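Local coordinates for D-3-phosphoglycerate dehydrogenase oxidoreductase protein (Ralstonia solanacearum, PDB 3GG9) that probably catalyses the NAD-dependent oxidation of D-3-phosphoglycerate, as a member of the D-isomer specific 2-hydroxyacid dehydrogenase family, at residues Trp116-Ala121 against Ile296-Ile301; Ala110-Thr115 against Gly169-Leu174; Ile89-Cys94 against Val99-Gly104. All coordinates share one frame; numbering follows the deposited sequence.

Contact 1 (Trp116-Ala121 against Ile296-Ile301)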
ATOM      1  N   TRP A 116      -4.096   6.123   2.915  1.00 19.72           N
ATOM      2  CA  TRP A 116      -2.956   6.240   2.017  1.00 21.90           C
ATOM      3  C   TRP A 116      -2.394   4.905   1.583  1.00 12.79           C
ATOM      4  O   TRP A 116      -1.934   4.774   0.461  1.00 21.44           O
ATOM      5  CB  TRP A 116      -1.821   7.070   2.663  1.00 17.07           C
ATOM      6  CG  TRP A 116      -1.021   7.708   1.579  1.00 22.77           C
ATOM      7  CD1 TRP A 116       0.218   7.352   1.157  1.00 22.67           C
ATOM      8  CD2 TRP A 116      -1.460   8.761   0.707  1.00 23.26           C
ATOM      9  NE1 TRP A 116       0.610   8.157   0.092  1.00 23.95           N
ATOM     10  CE2 TRP A 116      -0.411   9.025  -0.196  1.00 25.52           C
ATOM     11  CE3 TRP A 116      -2.636   9.521   0.622  1.00 22.13           C
ATOM     12  CZ2 TRP A 116      -0.508  10.011  -1.187  1.00 20.37           C
ATOM     13  CZ3 TRP A 116      -2.735  10.495  -0.364  1.00 24.09           C
ATOM     14  CH2 TRP A 116      -1.679  10.738  -1.246  1.00 19.01           C
ATOM     15  N   ALA A 117      -2.444   3.922   2.471  1.00 15.07           N
ATOM     16  CA  ALA A 117      -2.001   2.568   2.163  1.00 17.43           C
ATOM     17  C   ALA A 117      -2.858   2.039   1.020  1.00 23.46           C
ATOM     18  O   ALA A 117      -2.353   1.410   0.102  1.00 22.97           O
ATOM     19  CB  ALA A 117      -2.149   1.670   3.426  1.00 16.87           C
ATOM     20  N   LEU A 118      -4.148   2.348   1.067  1.00 23.11           N
ATOM     21  CA  LEU A 118      -5.086   1.951  -0.007  1.00 20.76           C
ATOM     22  C   LEU A 118      -4.889   2.704  -1.320  1.00 16.77           C
ATOM     23  O   LEU A 118      -4.993   2.117  -2.376  1.00 19.59           O
ATOM     24  CB  LEU A 118      -6.529   2.109   0.462  1.00 27.71           C
ATOM     25  CG  LEU A 118      -7.078   1.044   1.404  1.00 31.76           C
ATOM     26  CD1 LEU A 118      -8.493   1.422   1.803  1.00 30.55           C
ATOM     27  CD2 LEU A 118      -7.052  -0.323   0.721  1.00 26.95           C
ATOM     28  N   VAL A 119      -4.633   4.011  -1.247  1.00 20.71           N
ATOM     29  CA  VAL A 119      -4.227   4.821  -2.405  1.00 17.64           C
ATOM     30  C   VAL A 119      -3.043   4.211  -3.132  1.00 19.31           C
ATOM     31  O   VAL A 119      -3.114   4.008  -4.331  1.00 22.44           O
ATOM     32  CB  VAL A 119      -3.853   6.337  -2.019  1.00 11.61           C
ATOM     33  CG1 VAL A 119      -3.260   7.038  -3.195  1.00 14.55           C
ATOM     34  CG2 VAL A 119      -5.083   7.066  -1.555  1.00 16.60           C
ATOM     35  N   MET A 120      -1.942   3.973  -2.404  1.00 19.58           N
ATOM     36  CA  MET A 120      -0.743   3.351  -2.963  1.00 15.92           C
ATOM     37  C   MET A 120      -0.979   1.905  -3.446  1.00 28.96           C
ATOM     38  O   MET A 120      -0.518   1.526  -4.524  1.00 23.39           O
ATOM     39  CB  MET A 120       0.402   3.461  -1.958  1.00 24.63           C
ATOM     40  CG  MET A 120       0.658   4.933  -1.644  1.00 21.46           C
ATOM     41  SD  MET A 120       2.318   5.237  -1.068  1.00 23.33           S
ATOM     42  CE  MET A 120       3.059   5.480  -2.690  1.00 25.10           C
ATOM     43  N   ALA A 121      -1.734   1.132  -2.670  1.00 24.58           N
ATOM     44  CA  ALA A 121      -2.001  -0.260  -3.013  1.00 23.52           C
ATOM     45  C   ALA A 121      -2.786  -0.296  -4.310  1.00 19.95           C
ATOM     46  O   ALA A 121      -2.415  -1.014  -5.223  1.00 24.07           O
ATOM     47  CB  ALA A 121      -2.751  -0.965  -1.886  1.00 19.77           C
ATOM     48  N   ILE A 296     -10.600  -2.667  -4.788  1.00 33.23           N
ATOM     49  CA  ILE A 296      -9.842  -3.247  -3.688  1.00 26.62           C
ATOM     50  C   ILE A 296     -10.633  -2.981  -2.409  1.00 20.72           C
ATOM     51  O   ILE A 296     -10.912  -1.830  -2.079  1.00 27.12           O
ATOM     52  CB  ILE A 296      -8.420  -2.659  -3.642  1.00 26.45           C
ATOM     53  CG1 ILE A 296      -7.636  -3.176  -4.864  1.00 37.17           C
ATOM     54  CG2 ILE A 296      -7.712  -3.020  -2.325  1.00 31.16           C
ATOM     55  CD1 ILE A 296      -6.497  -2.330  -5.276  1.00 38.35           C
ATOM     56  N   CYS A 297     -11.011  -4.042  -1.711  1.00 24.08           N
ATOM     57  CA  CYS A 297     -11.828  -3.925  -0.493  1.00 21.55           C
ATOM     58  C   CYS A 297     -11.101  -4.516   0.684  1.00 26.84           C
ATOM     59  O   CYS A 297     -10.656  -5.677   0.631  1.00 23.31           O
ATOM     60  CB  CYS A 297     -13.139  -4.680  -0.646  1.00 28.29           C
ATOM     61  SG  CYS A 297     -14.112  -4.257  -2.085  1.00 33.45           S
ATOM     62  N   THR A 298     -10.969  -3.713   1.741  1.00 20.42           N
ATOM     63  CA  THR A 298     -10.453  -4.184   3.006  1.00 16.77           C
ATOM     64  C   THR A 298     -11.576  -4.179   4.020  1.00 17.82           C
ATOM     65  O   THR A 298     -12.546  -3.399   3.897  1.00 24.78           O
ATOM     66  CB  THR A 298      -9.331  -3.249   3.511  1.00 19.01           C
ATOM     67  OG1 THR A 298      -9.815  -1.915   3.405  1.00 24.38           O
ATOM     68  CG2 THR A 298      -8.104  -3.424   2.654  1.00 19.72           C
ATOM     69  N   PRO A 299     -11.467  -5.050   5.043  1.00 17.64           N
ATOM     70  CA  PRO A 299     -12.570  -5.233   5.974  1.00 24.29           C
ATOM     71  C   PRO A 299     -12.594  -4.267   7.156  1.00 19.34           C
ATOM     72  O   PRO A 299     -12.396  -4.672   8.304  1.00 23.68           O
ATOM     73  CB  PRO A 299     -12.370  -6.683   6.445  1.00 24.61           C
ATOM     74  CG  PRO A 299     -10.887  -6.838   6.430  1.00 26.53           C
ATOM     75  CD  PRO A 299     -10.374  -6.003   5.293  1.00 16.93           C
ATOM     76  N   HIS A 300     -12.838  -3.002   6.863  1.00 23.03           N
ATOM     77  CA  HIS A 300     -12.986  -1.973   7.873  1.00 21.52           C
ATOM     78  C   HIS A 300     -11.847  -1.982   8.882  1.00 20.71           C
ATOM     79  O   HIS A 300     -12.089  -2.097  10.091  1.00 23.06           O
ATOM     80  CB  HIS A 300     -14.354  -2.029   8.565  1.00 19.62           C
ATOM     81  CG  HIS A 300     -14.773  -0.719   9.157  1.00 25.99           C
ATOM     82  ND1 HIS A 300     -16.067  -0.446   9.536  1.00 28.25           N
ATOM     83  CD2 HIS A 300     -14.059   0.401   9.425  1.00 24.42           C
ATOM     84  CE1 HIS A 300     -16.133   0.788  10.011  1.00 28.70           C
ATOM     85  NE2 HIS A 300     -14.923   1.316   9.970  1.00 24.70           N
ATOM     86  N   ILE A 301     -10.629  -1.878   8.360  1.00 21.38           N
ATOM     87  CA  ILE A 301      -9.380  -1.912   9.181  1.00 21.81           C
ATOM     88  C   ILE A 301      -8.758  -0.543   9.448  1.00 24.93           C
ATOM     89  O   ILE A 301      -7.681  -0.442  10.073  1.00 22.72           O
ATOM     90  CB  ILE A 301      -8.337  -2.856   8.561  1.00 25.13           C
ATOM     91  CG1 ILE A 301      -8.066  -2.484   7.077  1.00 17.95           C
ATOM     92  CG2 ILE A 301      -8.813  -4.311   8.737  1.00 24.18           C
ATOM     93  CD1 ILE A 301      -7.015  -3.359   6.358  1.00 18.50           C
TER

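Contact 2 (Ala110-Thr115 against Gly169-Leu174). With SO4 (sulfate ion), chain F.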
ATOM      1  N   ALA A 110      -4.306   6.485  12.510  1.00 20.04           N
ATOM      2  CA  ALA A 110      -4.492   5.118  11.928  1.00 20.67           C
ATOM      3  C   ALA A 110      -5.389   5.065  10.700  1.00 19.66           C
ATOM      4  O   ALA A 110      -5.015   4.432   9.707  1.00 15.62           O
ATOM      5  CB  ALA A 110      -4.955   4.108  12.972  1.00 19.82           C
ATOM      6  N   PRO A 111      -6.573   5.710  10.745  1.00 21.51           N
ATOM      7  CA  PRO A 111      -7.341   5.724   9.495  1.00 19.17           C
ATOM      8  C   PRO A 111      -6.781   6.601   8.384  1.00 18.65           C
ATOM      9  O   PRO A 111      -7.043   6.330   7.233  1.00 18.19           O
ATOM     10  CB  PRO A 111      -8.738   6.208   9.941  1.00 18.12           C
ATOM     11  CG  PRO A 111      -8.442   7.058  11.143  1.00 19.96           C
ATOM     12  CD  PRO A 111      -7.344   6.312  11.854  1.00 18.63           C
ATOM     13  N   ALA A 112      -6.021   7.657   8.705  1.00 18.47           N
ATOM     14  CA  ALA A 112      -5.375   8.425   7.646  1.00 16.89           C
ATOM     15  C   ALA A 112      -4.291   7.592   6.950  1.00 14.09           C
ATOM     16  O   ALA A 112      -4.178   7.593   5.716  1.00 19.73           O
ATOM     17  CB  ALA A 112      -4.742   9.720   8.209  1.00 18.08           C
ATOM     18  N   GLU A 113      -3.477   6.894   7.730  1.00 15.45           N
ATOM     19  CA  GLU A 113      -2.420   6.091   7.147  1.00 14.58           C
ATOM     20  C   GLU A 113      -3.033   4.966   6.339  1.00 18.80           C
ATOM     21  O   GLU A 113      -2.530   4.592   5.293  1.00 20.81           O
ATOM     22  CB  GLU A 113      -1.523   5.516   8.213  1.00 18.13           C
ATOM     23  CG  GLU A 113      -0.688   6.636   8.853  1.00 18.01           C
ATOM     24  CD  GLU A 113       0.482   6.130   9.654  1.00 32.44           C
ATOM     25  OE1 GLU A 113       0.694   4.911   9.683  1.00 20.19           O
ATOM     26  OE2 GLU A 113       1.215   6.959  10.250  1.00 20.02           O
ATOM     27  N   LEU A 114      -4.119   4.457   6.852  1.00 13.35           N
ATOM     28  CA  LEU A 114      -4.809   3.355   6.149  1.00 18.85           C
ATOM     29  C   LEU A 114      -5.353   3.824   4.798  1.00 18.51           C
ATOM     30  O   LEU A 114      -5.248   3.102   3.798  1.00 22.59           O
ATOM     31  CB  LEU A 114      -5.919   2.810   7.020  1.00 20.08           C
ATOM     32  CG  LEU A 114      -6.551   1.481   6.551  1.00 18.90           C
ATOM     33  CD1 LEU A 114      -7.744   1.704   5.577  1.00 24.19           C
ATOM     34  CD2 LEU A 114      -5.497   0.518   5.935  1.00 18.00           C
ATOM     35  N   THR A 115      -5.989   4.992   4.782  1.00 19.91           N
ATOM     36  CA  THR A 115      -6.394   5.645   3.526  1.00 20.44           C
ATOM     37  C   THR A 115      -5.277   5.703   2.485  1.00 27.53           C
ATOM     38  O   THR A 115      -5.470   5.360   1.320  1.00 16.20           O
ATOM     39  CB  THR A 115      -6.948   7.083   3.788  1.00 20.91           C
ATOM     40  OG1 THR A 115      -8.036   6.993   4.704  1.00 24.73           O
ATOM     41  CG2 THR A 115      -7.425   7.733   2.491  1.00 20.09           C
ATOM     42  N   GLY A 169     -11.693  17.529   7.673  1.00 24.39           N
ATOM     43  CA  GLY A 169     -11.622  17.366   9.133  1.00 24.42           C
ATOM     44  C   GLY A 169     -10.208  16.899   9.471  1.00 18.41           C
ATOM     45  O   GLY A 169      -9.310  17.037   8.667  1.00 20.71           O
ATOM     46  N   LYS A 170     -10.008  16.328  10.649  1.00 22.01           N
ATOM     47  CA  LYS A 170      -8.666  15.870  11.050  1.00 26.04           C
ATOM     48  C   LYS A 170      -8.058  14.789  10.127  1.00 29.49           C
ATOM     49  O   LYS A 170      -6.875  14.843   9.819  1.00 23.32           O
ATOM     50  CB  LYS A 170      -8.690  15.386  12.497  1.00 31.39           C
ATOM     51  CG  LYS A 170      -8.903  16.490  13.514  1.00 34.07           C
ATOM     52  CD  LYS A 170      -8.983  15.880  14.901  1.00 53.69           C
ATOM     53  CE  LYS A 170      -9.670  16.802  15.900  1.00 59.45           C
ATOM     54  NZ  LYS A 170     -10.110  16.022  17.100  1.00 58.56           N
ATOM     55  N   ILE A 171      -8.861  13.813   9.691  1.00 22.64           N
ATOM     56  CA  ILE A 171      -8.372  12.800   8.747  1.00 23.07           C
ATOM     57  C   ILE A 171      -8.049  13.369   7.363  1.00 22.96           C
ATOM     58  O   ILE A 171      -6.976  13.108   6.828  1.00 19.97           O
ATOM     59  CB  ILE A 171      -9.342  11.572   8.637  1.00 21.88           C
ATOM     60  CG1 ILE A 171      -9.548  11.011  10.034  1.00 20.65           C
ATOM     61  CG2 ILE A 171      -8.726  10.460   7.736  1.00 23.93           C
ATOM     62  CD1 ILE A 171     -10.535   9.888  10.152  1.00 17.90           C
ATOM     63  N   GLY A 172      -8.952  14.172   6.810  1.00 20.67           N
ATOM     64  CA  GLY A 172      -8.734  14.802   5.514  1.00 17.93           C
ATOM     65  C   GLY A 172      -7.474  15.646   5.462  1.00 24.80           C
ATOM     66  O   GLY A 172      -6.781  15.675   4.460  1.00 22.47           O
ATOM     67  N   GLN A 173      -7.188  16.309   6.571  1.00 19.10           N
ATOM     68  CA  GLN A 173      -6.027  17.208   6.694  1.00 20.30           C
ATOM     69  C   GLN A 173      -4.719  16.415   6.626  1.00 21.92           C
ATOM     70  O   GLN A 173      -3.778  16.815   5.935  1.00 22.80           O
ATOM     71  CB  GLN A 173      -6.140  17.951   8.004  1.00 21.38           C
ATOM     72  CG  GLN A 173      -4.906  18.770   8.371  1.00 33.24           C
ATOM     73  CD  GLN A 173      -5.149  19.651   9.566  1.00 55.17           C
ATOM     74  OE1 GLN A 173      -6.156  19.502  10.272  1.00 53.80           O
ATOM     75  NE2 GLN A 173      -4.232  20.588   9.801  1.00 52.18           N
ATOM     76  N   LEU A 174      -4.675  15.278   7.311  1.00 23.22           N
ATOM     77  CA  LEU A 174      -3.489  14.405   7.251  1.00 22.80           C
ATOM     78  C   LEU A 174      -3.255  13.839   5.854  1.00 18.91           C
ATOM     79  O   LEU A 174      -2.124  13.812   5.336  1.00 17.25           O
ATOM     80  CB  LEU A 174      -3.611  13.287   8.276  1.00 22.49           C
ATOM     81  CG  LEU A 174      -3.481  13.697   9.753  1.00 24.93           C
ATOM     82  CD1 LEU A 174      -3.639  12.491  10.670  1.00 22.80           C
ATOM     83  CD2 LEU A 174      -2.161  14.444  10.051  1.00 26.16           C
TER
HETATM   84  S   SO4 F   2     -12.681  13.934  11.484  1.00 55.50           S
HETATM   85  O1  SO4 F   2     -12.299  13.005  12.543  1.00 47.46           O
HETATM   86  O2  SO4 F   2     -14.132  13.887  11.237  1.00 50.09           O
HETATM   87  O3  SO4 F   2     -12.327  15.283  11.940  1.00 43.89           O
HETATM   88  O4  SO4 F   2     -11.999  13.560  10.237  1.00 40.56           O

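Contact 3 (Ile89-Cys94 against Val99-Gly104)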
ATOM      1  N   ILE A  89     -25.912   4.017  19.325  1.00 40.28           N
ATOM      2  CA  ILE A  89     -26.449   3.835  20.681  1.00 42.13           C
ATOM      3  C   ILE A  89     -27.665   4.742  20.939  1.00 41.86           C
ATOM      4  O   ILE A  89     -27.574   5.965  20.815  1.00 42.38           O
ATOM      5  CB  ILE A  89     -25.387   4.038  21.808  1.00 45.60           C
ATOM      6  CG1 ILE A  89     -24.154   3.155  21.585  1.00 40.23           C
ATOM      7  CG2 ILE A  89     -25.990   3.716  23.190  1.00 38.95           C
ATOM      8  CD1 ILE A  89     -22.985   3.545  22.464  1.00 43.83           C
ATOM      9  N   ASP A  90     -28.797   4.132  21.291  1.00 41.37           N
ATOM     10  CA  ASP A  90     -29.996   4.888  21.694  1.00 39.24           C
ATOM     11  C   ASP A  90     -29.781   5.461  23.103  1.00 34.35           C
ATOM     12  O   ASP A  90     -30.011   4.775  24.111  1.00 36.61           O
ATOM     13  CB  ASP A  90     -31.226   3.974  21.635  1.00 37.49           C
ATOM     14  CG  ASP A  90     -32.554   4.735  21.762  1.00 44.38           C
ATOM     15  OD1 ASP A  90     -32.592   5.887  22.244  1.00 50.67           O
ATOM     16  OD2 ASP A  90     -33.584   4.148  21.390  1.00 39.22           O
ATOM     17  N   LEU A  91     -29.315   6.711  23.159  1.00 31.66           N
ATOM     18  CA  LEU A  91     -28.889   7.334  24.407  1.00 36.08           C
ATOM     19  C   LEU A  91     -30.056   7.612  25.348  1.00 41.60           C
ATOM     20  O   LEU A  91     -29.920   7.490  26.569  1.00 44.88           O
ATOM     21  CB  LEU A  91     -28.123   8.635  24.128  1.00 32.24           C
ATOM     22  CG  LEU A  91     -26.806   8.452  23.374  1.00 38.89           C
ATOM     23  CD1 LEU A  91     -26.087   9.786  23.203  1.00 38.54           C
ATOM     24  CD2 LEU A  91     -25.912   7.455  24.103  1.00 44.48           C
ATOM     25  N   GLU A  92     -31.195   7.983  24.764  1.00 47.35           N
ATOM     26  CA  GLU A  92     -32.425   8.235  25.522  1.00 50.30           C
ATOM     27  C   GLU A  92     -32.944   6.957  26.177  1.00 45.88           C
ATOM     28  O   GLU A  92     -33.360   6.989  27.338  1.00 45.23           O
ATOM     29  CB  GLU A  92     -33.499   8.881  24.635  1.00 53.65           C
ATOM     30  CG  GLU A  92     -33.459  10.416  24.597  1.00 63.30           C
ATOM     31  CD  GLU A  92     -32.078  10.977  24.282  1.00 76.94           C
ATOM     32  OE1 GLU A  92     -31.493  10.600  23.241  1.00 86.44           O
ATOM     33  OE2 GLU A  92     -31.573  11.792  25.083  1.00 82.58           O
ATOM     34  N   ALA A  93     -32.900   5.841  25.444  1.00 39.25           N
ATOM     35  CA  ALA A  93     -33.273   4.544  26.013  1.00 42.47           C
ATOM     36  C   ALA A  93     -32.330   4.114  27.137  1.00 43.14           C
ATOM     37  O   ALA A  93     -32.782   3.527  28.124  1.00 43.66           O
ATOM     38  CB  ALA A  93     -33.362   3.478  24.951  1.00 39.72           C
ATOM     39  N   CYS A  94     -31.037   4.425  26.980  1.00 42.03           N
ATOM     40  CA  CYS A  94     -30.025   4.180  28.014  1.00 41.00           C
ATOM     41  C   CYS A  94     -30.321   5.005  29.261  1.00 37.85           C
ATOM     42  O   CYS A  94     -30.317   4.479  30.369  1.00 38.85           O
ATOM     43  CB  CYS A  94     -28.610   4.504  27.501  1.00 45.08           C
ATOM     44  SG  CYS A  94     -27.947   3.278  26.348  1.00 41.69           S
ATOM     45  N   VAL A  99     -28.697   3.470  32.454  1.00 39.79           N
ATOM     46  CA  VAL A  99     -27.453   2.890  31.932  1.00 38.31           C
ATOM     47  C   VAL A  99     -26.563   4.035  31.467  1.00 38.73           C
ATOM     48  O   VAL A  99     -26.955   4.788  30.565  1.00 41.56           O
ATOM     49  CB  VAL A  99     -27.739   1.917  30.761  1.00 34.46           C
ATOM     50  CG1 VAL A  99     -26.435   1.476  30.065  1.00 39.12           C
ATOM     51  CG2 VAL A  99     -28.495   0.703  31.271  1.00 34.08           C
ATOM     52  N   VAL A 100     -25.391   4.199  32.095  1.00 38.13           N
ATOM     53  CA  VAL A 100     -24.489   5.271  31.682  1.00 38.00           C
ATOM     54  C   VAL A 100     -23.669   4.878  30.463  1.00 34.83           C
ATOM     55  O   VAL A 100     -23.172   3.757  30.367  1.00 37.19           O
ATOM     56  CB  VAL A 100     -23.573   5.838  32.829  1.00 36.54           C
ATOM     57  CG1 VAL A 100     -24.416   6.540  33.875  1.00 42.52           C
ATOM     58  CG2 VAL A 100     -22.708   4.761  33.454  1.00 41.36           C
ATOM     59  N   VAL A 101     -23.563   5.803  29.519  1.00 37.08           N
ATOM     60  CA  VAL A 101     -22.744   5.594  28.336  1.00 33.52           C
ATOM     61  C   VAL A 101     -21.470   6.403  28.500  1.00 31.25           C
ATOM     62  O   VAL A 101     -21.508   7.622  28.676  1.00 35.45           O
ATOM     63  CB  VAL A 101     -23.492   5.952  27.040  1.00 33.70           C
ATOM     64  CG1 VAL A 101     -22.551   5.866  25.832  1.00 32.47           C
ATOM     65  CG2 VAL A 101     -24.689   5.007  26.853  1.00 34.09           C
ATOM     66  N   LEU A 102     -20.334   5.708  28.467  1.00 33.50           N
ATOM     67  CA  LEU A 102     -19.044   6.357  28.671  1.00 27.01           C
ATOM     68  C   LEU A 102     -18.400   6.623  27.319  1.00 29.81           C
ATOM     69  O   LEU A 102     -18.446   5.772  26.435  1.00 27.30           O
ATOM     70  CB  LEU A 102     -18.134   5.499  29.555  1.00 30.98           C
ATOM     71  CG  LEU A 102     -18.762   4.935  30.840  1.00 33.53           C
ATOM     72  CD1 LEU A 102     -17.725   4.290  31.706  1.00 28.17           C
ATOM     73  CD2 LEU A 102     -19.513   5.988  31.627  1.00 26.97           C
ATOM     74  N   GLU A 103     -17.839   7.816  27.159  1.00 25.88           N
ATOM     75  CA  GLU A 103     -17.320   8.252  25.869  1.00 35.43           C
ATOM     76  C   GLU A 103     -15.813   8.225  25.908  1.00 35.36           C
ATOM     77  O   GLU A 103     -15.192   8.736  26.856  1.00 26.83           O
ATOM     78  CB  GLU A 103     -17.818   9.661  25.524  1.00 33.89           C
ATOM     79  CG  GLU A 103     -17.284  10.212  24.198  1.00 45.23           C
ATOM     80  CD  GLU A 103     -18.063  11.399  23.676  1.00 47.82           C
ATOM     81  OE1 GLU A 103     -18.232  11.494  22.434  1.00 52.99           O
ATOM     82  OE2 GLU A 103     -18.506  12.232  24.500  1.00 51.28           O
ATOM     83  N   GLY A 104     -15.227   7.608  24.889  1.00 37.17           N
ATOM     84  CA  GLY A 104     -13.789   7.603  24.754  1.00 37.81           C
ATOM     85  C   GLY A 104     -13.277   8.756  23.923  1.00 37.42           C
ATOM     86  O   GLY A 104     -13.998   9.710  23.634  1.00 36.32           O
TER

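Contact 1 (Trp116-Ala121 against Ile296-Ile301)
L118, on a buried turn of helix 109-123, faces I296 of strand 295-297 and T298 just beyond it, and the nearest CA atoms, L118 CA and I296 CA, are 7.9 Å apart. That spacing leaves room for one layer of side chains. L118 fills it: its CG stands anti to the carbonyl carbon (chi1 -77°), and the chain beyond carries its methyls to the facing segment. CD2 lies 3.8 Å from T298 CG2 and 4.1 Å from I296 CG2, so one methyl bridges I296 and T298, two apart in sequence, whose side chains both point to the helix while that of C297 points away. L118 runs alongside both, pointing the other way. The second methyl, CD1, rests 3.9 Å from T298 OG1. One turn on, A121 keeps the helix slim, and I296 CD1 approaches its carbonyl, 4.3 Å from A121 O. Threonine suits this buried place because it offers a methyl to L118 while its hydroxyl, at chi1 48°, is satisfied by D276. Isoleucine suits the strand, its branched CB filling the space beside the backbone. L118 also touches A274 of the adjacent strand 272-275. The arrangement is a helix packed on the edge strand, within this chain, of the seven-stranded parallel sheet of the Rossmann-type NAD-binding domain.

Contact 2 (Ala110-Thr115 against Gly169-Leu174)
P111 and A112 of helix 109-123 meet I171 and L174 of helix 170-181 through apolar contacts, with the short axes 8.9 Å apart and crossing at -44°. The small A112 permits this approach: its CB lies 3.7 Å from L174 CB, while I171 CG2 reaches the backbone, 3.9 Å from A112 CA. This CG2 branch is anti to the backbone N, whereas CG1 carries CD1 to the proline ring, 3.7 Å from P111 CG; the two side chains cross at about a right angle. Proline, rigid and lacking an N-H, suits the first turn of a helix.

The hydrogen bonds stay within helix 109-123 or run to a bound ion. P111 O accepts from T115 N and, at 2.8 Å, from T115 OG1, the two arriving from opposite faces of the carbonyl plane; T115 OG1 is also bonded to T250. At the start of the other helix a sulfate ion, probably from the crystallisation liquor, is held by K170 N, 2.9 Å from its O3, and by I171 N, 3.2 Å from its O4, with R224 as a further donor. The helix dipole probably helps. G169, at the N-cap, has no CB to collide with O3.

G169 and G172 fit the glycine-rich GxGxxG pattern of Rossmann folds, after strand 162-166. Helix 170-181 continues along helix 109-123, with V175 and Y178 also touching A112, while E113 turns to the second subunit.

Contact 3 (Ile89-Cys94 against Val99-Gly104)
C94 O accepts the amide of V99 across a bond of 2.8 Å between V99 N and C94 O, nearly straight at 160°, with the donor tilted 34° from the carbonyl plane. It ties helix 91-97 to the residue that leads into strand 100-102. The start of the helix has its own bond: D90, the N-cap, receives A93 N at OD1 over 3.2 Å, the donor standing well above the carboxylate plane. Aspartate suits that place because its short side chain can fold over to accept the amide of A93, three residues on, which has no acceptor in a preceding helical turn.

Beyond the backbone link, V101 collects the apolar side chains of the helix and its lead-in. Its CG2, anti to the carbonyl carbon, lies 3.7 Å from C94 SG and 3.9 Å from L91 CD2, and L91 crosses V101 at about a right angle. I89 meets it tip to tip, with I89 CG2 4.1 Å from V101 CG2. Cysteine is small enough for the backbones to approach here; its CB meets V99 CB at 4.3 Å while SG goes to V101. Beta-branched valine favours the extended backbone.

I75 of the neighbouring strand 74-77 touches both C94 and V99, continuing the apolar layer within this beta-alpha-beta unit. Between the two segments, then, there is one hydrogen bond, the rest being apolar, while N333 serves V99 O and V101 N.

Contact 3 comes first along the chain, in the beta-alpha-beta unit that ends at strand 100-102, an outer strand of the five-stranded parallel sheet. Helix 109-123 follows and serves both other contacts: its earlier part packs on helix 170-181 in contact 2, its later part on strand 295-297 in contact 1, so their segments alternate in sequence. These two have centres about 12 Å apart and touch through I301 and L114; both also reach the second subunit. Contact 3 lies about 32 Å from contact 1 and 27 Å from contact 2, centre to centre. Helix 109-123 thus links the seven-stranded sheet, the helix that follows the probable glycine-rich loop and the dimer partner.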